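Local coordinates for Rbstp0775 protein (Geobacillus stearothermophilus, PDB 1RZ3) that is of unknown function but probably acts as an ATP-dependent kinase related to uridine kinases and phosphoribulokinase, at residues Leu23-Asp28 / Phe144-Tyr149; Gly34-Ala39 / Met129-Phe134. All coordinates share one frame; numbering follows the deposited sequence.

Contact 1: Leu23-Asp28 / Phe144-Tyr149; sequences LVLGID and FDFVVY
Asp145 meets Val24 with both its backbone and its carboxylate, just where the chain enters strand 146-149. Asp145 CB lies 3.4 Å from Leu23 CD1, and CG stays near the same methyl. OD2 then takes the N-H of Val24 at 2.9 Å in an almost straight bond (177°), using the lone pair that points away from OD1. CG stands opposite the carbonyl carbon (chi1 -69°), which swings the carboxylate back along strand 23-28 to that N-H. A salt bridge from Lys98 to the same OD2 probably helps keep the carboxylate ionised. The carbonyl of Val24 is gripped twice, by Asp145 N at 2.8 Å and by Phe146 N at a longer 3.3 Å. Beyond it the parallel pairing is regular: Gly26 gives its N-H to Phe146 O and takes that of Val148, and Asp28 N reaches Val148 O. Gly26 matters for space, because Phe144 CE1 sits 3.6 Å from its CA, where a side chain would collide. At the far end Asp28 OD2 lies at the edge of the Tyr149 ring, the carboxylate turned 81° to it, and is hydrogen-bonded to Tyr183. Leu25, Phe146 and Val148 face helix 3-15, Tyr149 packs on helix 189-192, and strand 127-132 flanks strand 23-28 as its other neighbour in the central parallel sheet, a pairing of the kind found in P-loop NTPases.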
loop_
_atom_site.group_PDB
_atom_site.type_symbol
_atom_site.label_atom_id
_atom_site.label_comp_id
_atom_site.label_asym_id
_atom_site.label_seq_id
_atom_site.Cartn_x
_atom_site.Cartn_y
_atom_site.Cartn_z
ATOM N N LEU A 23 -0.680 -14.754 -4.866
ATOM C CA LEU A 23 0.361 -14.276 -3.967
ATOM C C LEU A 23 0.087 -12.789 -3.738
ATOM O O LEU A 23 0.029 -12.011 -4.689
ATOM C CB LEU A 23 1.740 -14.468 -4.601
ATOM C CG LEU A 23 2.955 -14.122 -3.733
ATOM C CD1 LEU A 23 2.984 -15.020 -2.498
ATOM C CD2 LEU A 23 4.221 -14.303 -4.549
ATOM N N VAL A 24 -0.103 -12.400 -2.481
ATOM C CA VAL A 24 -0.373 -11.005 -2.152
ATOM C C VAL A 24 0.902 -10.303 -1.682
ATOM O O VAL A 24 1.485 -10.667 -0.661
ATOM C CB VAL A 24 -1.476 -10.908 -1.072
ATOM C CG1 VAL A 24 -1.771 -9.458 -0.744
ATOM C CG2 VAL A 24 -2.739 -11.612 -1.571
ATOM N N LEU A 25 1.319 -9.296 -2.443
ATOM C CA LEU A 25 2.539 -8.547 -2.159
ATOM C C LEU A 25 2.212 -7.148 -1.668
ATOM O O LEU A 25 1.221 -6.549 -2.075
ATOM C CB LEU A 25 3.380 -8.421 -3.426
ATOM C CG LEU A 25 3.507 -9.659 -4.313
ATOM C CD1 LEU A 25 4.078 -9.258 -5.674
ATOM C CD2 LEU A 25 4.390 -10.687 -3.626
ATOM N N GLY A 26 3.059 -6.626 -0.795
ATOM C CA GLY A 26 2.832 -5.289 -0.296
ATOM C C GLY A 26 4.094 -4.462 -0.429
ATOM O O GLY A 26 5.200 -4.959 -0.211
ATOM N N ILE A 27 3.929 -3.207 -0.829
ATOM C CA ILE A 27 5.049 -2.290 -0.944
ATOM C C ILE A 27 4.721 -1.185 0.056
ATOM O O ILE A 27 3.905 -0.306 -0.209
ATOM C CB ILE A 27 5.182 -1.707 -2.364
ATOM C CG1 ILE A 27 5.462 -2.837 -3.363
ATOM C CG2 ILE A 27 6.319 -0.694 -2.402
ATOM C CD1 ILE A 27 5.709 -2.359 -4.785
ATOM N N ASP A 28 5.351 -1.276 1.221
ATOM C CA ASP A 28 5.142 -0.339 2.315
ATOM C C ASP A 28 6.241 0.718 2.315
ATOM O O ASP A 28 7.410 0.422 2.094
ATOM C CB ASP A 28 5.134 -1.134 3.625
ATOM C CG ASP A 28 4.703 -0.316 4.829
ATOM O OD1 ASP A 28 3.920 0.647 4.680
ATOM O OD2 ASP A 28 5.136 -0.669 5.945
ATOM N N PHE A 144 -1.051 -10.269 3.800
ATOM C CA PHE A 144 0.094 -10.112 2.898
ATOM C C PHE A 144 0.993 -11.338 3.001
ATOM O O PHE A 144 1.292 -11.801 4.103
ATOM C CB PHE A 144 0.931 -8.882 3.278
ATOM C CG PHE A 144 0.290 -7.573 2.932
ATOM C CD1 PHE A 144 0.296 -7.108 1.622
ATOM C CD2 PHE A 144 -0.315 -6.800 3.917
ATOM C CE1 PHE A 144 -0.296 -5.884 1.296
ATOM C CE2 PHE A 144 -0.909 -5.576 3.601
ATOM C CZ PHE A 144 -0.898 -5.120 2.286
ATOM N N ASP A 145 1.427 -11.860 1.859
ATOM C CA ASP A 145 2.325 -13.011 1.846
ATOM C C ASP A 145 3.761 -12.523 1.850
ATOM O O ASP A 145 4.666 -13.216 2.304
ATOM C CB ASP A 145 2.117 -13.856 0.589
ATOM C CG ASP A 145 0.791 -14.563 0.584
ATOM O OD1 ASP A 145 0.571 -15.396 1.489
ATOM O OD2 ASP A 145 -0.028 -14.281 -0.315
ATOM N N PHE A 146 3.962 -11.314 1.346
ATOM C CA PHE A 146 5.302 -10.761 1.234
ATOM C C PHE A 146 5.211 -9.246 1.271
ATOM O O PHE A 146 4.400 -8.654 0.558
ATOM C CB PHE A 146 5.894 -11.218 -0.101
ATOM C CG PHE A 146 7.266 -10.673 -0.391
ATOM C CD1 PHE A 146 8.395 -11.233 0.204
ATOM C CD2 PHE A 146 7.432 -9.626 -1.288
ATOM C CE1 PHE A 146 9.666 -10.759 -0.092
ATOM C CE2 PHE A 146 8.704 -9.143 -1.592
ATOM C CZ PHE A 146 9.824 -9.713 -0.993
ATOM N N VAL A 147 6.033 -8.619 2.105
ATOM C CA VAL A 147 6.025 -7.167 2.203
ATOM C C VAL A 147 7.431 -6.614 2.056
ATOM O O VAL A 147 8.373 -7.097 2.694
ATOM C CB VAL A 147 5.462 -6.677 3.558
ATOM C CG1 VAL A 147 5.578 -5.149 3.649
ATOM C CG2 VAL A 147 4.002 -7.100 3.704
ATOM N N VAL A 148 7.562 -5.615 1.192
ATOM C CA VAL A 148 8.834 -4.937 0.976
ATOM C C VAL A 148 8.667 -3.569 1.615
ATOM O O VAL A 148 7.671 -2.894 1.365
ATOM C CB VAL A 148 9.129 -4.688 -0.517
ATOM C CG1 VAL A 148 10.497 -4.017 -0.668
ATOM C CG2 VAL A 148 9.078 -5.975 -1.290
ATOM N N TYR A 149 9.610 -3.161 2.457
ATOM C CA TYR A 149 9.515 -1.835 3.051
ATOM C C TYR A 149 10.534 -0.982 2.312
ATOM O O TYR A 149 11.712 -1.331 2.248
ATOM C CB TYR A 149 9.849 -1.848 4.545
ATOM C CG TYR A 149 9.751 -0.465 5.165
ATOM C CD1 TYR A 149 8.536 0.025 5.632
ATOM C CD2 TYR A 149 10.870 0.369 5.234
ATOM C CE1 TYR A 149 8.432 1.317 6.158
ATOM C CE2 TYR A 149 10.780 1.662 5.756
ATOM C CZ TYR A 149 9.558 2.128 6.216
ATOM O OH TYR A 149 9.459 3.397 6.742
#

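Contact 2: Gly34-Ala39 / Met129-Phe134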
loop_
_atom_site.group_PDB
_atom_site.type_symbol
_atom_site.label_atom_id
_atom_site.label_comp_id
_atom_site.label_asym_id
_atom_site.label_seq_id
_atom_site.Cartn_x
_atom_site.Cartn_y
_atom_site.Cartn_z
ATOM N N GLY A 34 8.702 6.823 -3.260
ATOM C CA GLY A 34 8.788 6.206 -4.572
ATOM C C GLY A 34 8.045 4.886 -4.673
ATOM O O GLY A 34 8.196 4.158 -5.654
ATOM N N LYS A 35 7.233 4.579 -3.664
ATOM C CA LYS A 35 6.471 3.330 -3.640
ATOM C C LYS A 35 5.632 3.122 -4.889
ATOM O O LYS A 35 5.617 2.037 -5.466
ATOM C CB LYS A 35 5.516 3.294 -2.449
ATOM C CG LYS A 35 6.147 3.464 -1.098
ATOM C CD LYS A 35 5.074 3.365 -0.028
ATOM C CE LYS A 35 3.965 4.386 -0.240
ATOM N NZ LYS A 35 4.479 5.777 -0.159
ATOM N N THR A 36 4.908 4.164 -5.282
ATOM C CA THR A 36 4.035 4.080 -6.441
ATOM C C THR A 36 4.816 3.768 -7.704
ATOM O O THR A 36 4.401 2.933 -8.508
ATOM C CB THR A 36 3.240 5.388 -6.623
ATOM O OG1 THR A 36 2.385 5.582 -5.489
ATOM C CG2 THR A 36 2.390 5.328 -7.877
ATOM N N THR A 37 5.954 4.430 -7.875
ATOM C CA THR A 37 6.781 4.201 -9.049
ATOM C C THR A 37 7.353 2.791 -9.010
ATOM O O THR A 37 7.362 2.092 -10.022
ATOM C CB THR A 37 7.954 5.204 -9.122
ATOM O OG1 THR A 37 7.440 6.540 -9.171
ATOM C CG2 THR A 37 8.796 4.946 -10.367
ATOM N N LEU A 38 7.833 2.377 -7.842
ATOM C CA LEU A 38 8.407 1.044 -7.708
ATOM C C LEU A 38 7.362 -0.010 -8.024
ATOM O O LEU A 38 7.633 -0.960 -8.758
ATOM C CB LEU A 38 8.943 0.818 -6.296
ATOM C CG LEU A 38 9.484 -0.597 -6.058
ATOM C CD1 LEU A 38 10.648 -0.870 -7.002
ATOM C CD2 LEU A 38 9.926 -0.744 -4.618
ATOM N N ALA A 39 6.168 0.163 -7.467
ATOM C CA ALA A 39 5.082 -0.783 -7.692
ATOM C C ALA A 39 4.781 -0.950 -9.177
ATOM O O ALA A 39 4.705 -2.070 -9.678
ATOM C CB ALA A 39 3.831 -0.327 -6.958
HETATM N N MSE A 129 -0.693 -6.897 -6.083
HETATM C CA MSE A 129 0.283 -5.994 -5.491
HETATM C C MSE A 129 -0.390 -4.752 -4.931
HETATM O O MSE A 129 -1.153 -4.079 -5.623
HETATM C CB MSE A 129 1.332 -5.590 -6.519
HETATM C CG MSE A 129 2.477 -4.810 -5.911
HETATM SE SE MSE A 129 3.745 -4.312 -7.246
HETATM C CE MSE A 129 4.558 -6.038 -7.553
ATOM N N ILE A 130 -0.100 -4.461 -3.670
ATOM C CA ILE A 130 -0.673 -3.314 -2.982
ATOM C C ILE A 130 0.445 -2.407 -2.477
ATOM O O ILE A 130 1.364 -2.869 -1.799
ATOM C CB ILE A 130 -1.528 -3.784 -1.780
ATOM C CG1 ILE A 130 -2.608 -4.754 -2.275
ATOM C CG2 ILE A 130 -2.147 -2.587 -1.067
ATOM C CD1 ILE A 130 -3.424 -5.391 -1.177
ATOM N N GLU A 131 0.377 -1.122 -2.821
ATOM C CA GLU A 131 1.384 -0.170 -2.370
ATOM C C GLU A 131 0.709 0.977 -1.635
ATOM O O GLU A 131 -0.375 1.416 -2.019
ATOM C CB GLU A 131 2.196 0.371 -3.559
ATOM C CG GLU A 131 1.409 1.183 -4.584
ATOM C CD GLU A 131 1.371 2.673 -4.272
ATOM O OE1 GLU A 131 1.917 3.090 -3.226
ATOM O OE2 GLU A 131 0.792 3.429 -5.083
ATOM N N GLY A 132 1.346 1.449 -0.568
ATOM C CA GLY A 132 0.783 2.551 0.192
ATOM C C GLY A 132 1.507 2.768 1.499
ATOM O O GLY A 132 2.428 2.028 1.838
ATOM N N VAL A 133 1.102 3.793 2.239
ATOM C CA VAL A 133 1.723 4.070 3.524
ATOM C C VAL A 133 0.980 3.310 4.620
ATOM O O VAL A 133 -0.214 3.020 4.485
ATOM C CB VAL A 133 1.697 5.586 3.840
ATOM C CG1 VAL A 133 0.268 6.081 3.902
ATOM C CG2 VAL A 133 2.415 5.858 5.147
ATOM N N PHE A 134 1.701 2.976 5.686
ATOM C CA PHE A 134 1.149 2.270 6.836
ATOM C C PHE A 134 0.470 0.952 6.453
ATOM O O PHE A 134 -0.578 0.623 6.999
ATOM C CB PHE A 134 0.121 3.153 7.566
ATOM C CG PHE A 134 0.557 4.586 7.760
ATOM C CD1 PHE A 134 1.807 4.887 8.296
ATOM C CD2 PHE A 134 -0.303 5.637 7.434
ATOM C CE1 PHE A 134 2.199 6.215 8.508
ATOM C CE2 PHE A 134 0.076 6.974 7.643
ATOM C CZ PHE A 134 1.331 7.261 8.181
#
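The start of the helix that follows a probable P-loop (Walker A) packs here against the neighbouring strand 129-132, running nearly antiparallel to it (163°). Thr36 and Glu131 make the polar link: Thr36 OG1 donates to Glu131 OE2 at 2.7 Å, coming from above the carboxylate plane by 43° rather than within it. Glu131 CG lies between its backbone N and carbonyl carbon (chi1 64°), and a further bend at chi2 lifts the carboxylate alongside the first turn of the helix. His57 ND1 is hydrogen-bonded to the same OE2, so two groups hold that oxygen. With an alanine here, the Thr36 hydroxyl and His57 would probably lose their shared acceptor and a gap would open beside Ala39, whose CB lies 3.7 Å from Glu131 CG. Lys35 leans on the strand with its aliphatic part: CE comes to 3.4 Å from Gly132 C, while bends at chi3 and chi4 carry NZ round to the carbonyl of Leu30 in the loop. NZ and Glu131 OE1 remain 4.8 Å apart, too far for a salt bridge. Further along the helix, the selenium of selenomethionine Met129 packs against Ala39, 3.4 Å from Ala39 O and 4.0 Å from Ala39 CB, with Leu42 and Leu46 continuing the apolar seam. Glycine, lysine and threonine at the start of a helix laid against a parallel sheet form an arrangement characteristic of P-loop NTPases, in which the lysine and the following hydroxyl residue commonly serve nucleotide phosphates and the metal ion.

In the fold
From the N terminus the chain passes through helix 3-15, along strand 23-29, through the probable P-loop and into helix 35-48. Contact 2 closes the first long loop when strand 127-132 comes to lie against that helix, after strand 53-57 and the antiparallel pair 102-109 and 114-121. Contact 1 closes the outer loop once strand 146-150 arrives, so contact 2 is nested inside it. The two meet at strand 23-29, which lies between strands 127-132 and 146-150: Ile27 N is probably hydrogen-bonded to Ile130 O at 2.8 Å, and Ile27 CD1 packs on Ala39 CA. Contact 1 thus joins strands within the central parallel sheet, whereas contact 2 fastens a helix onto one face of it.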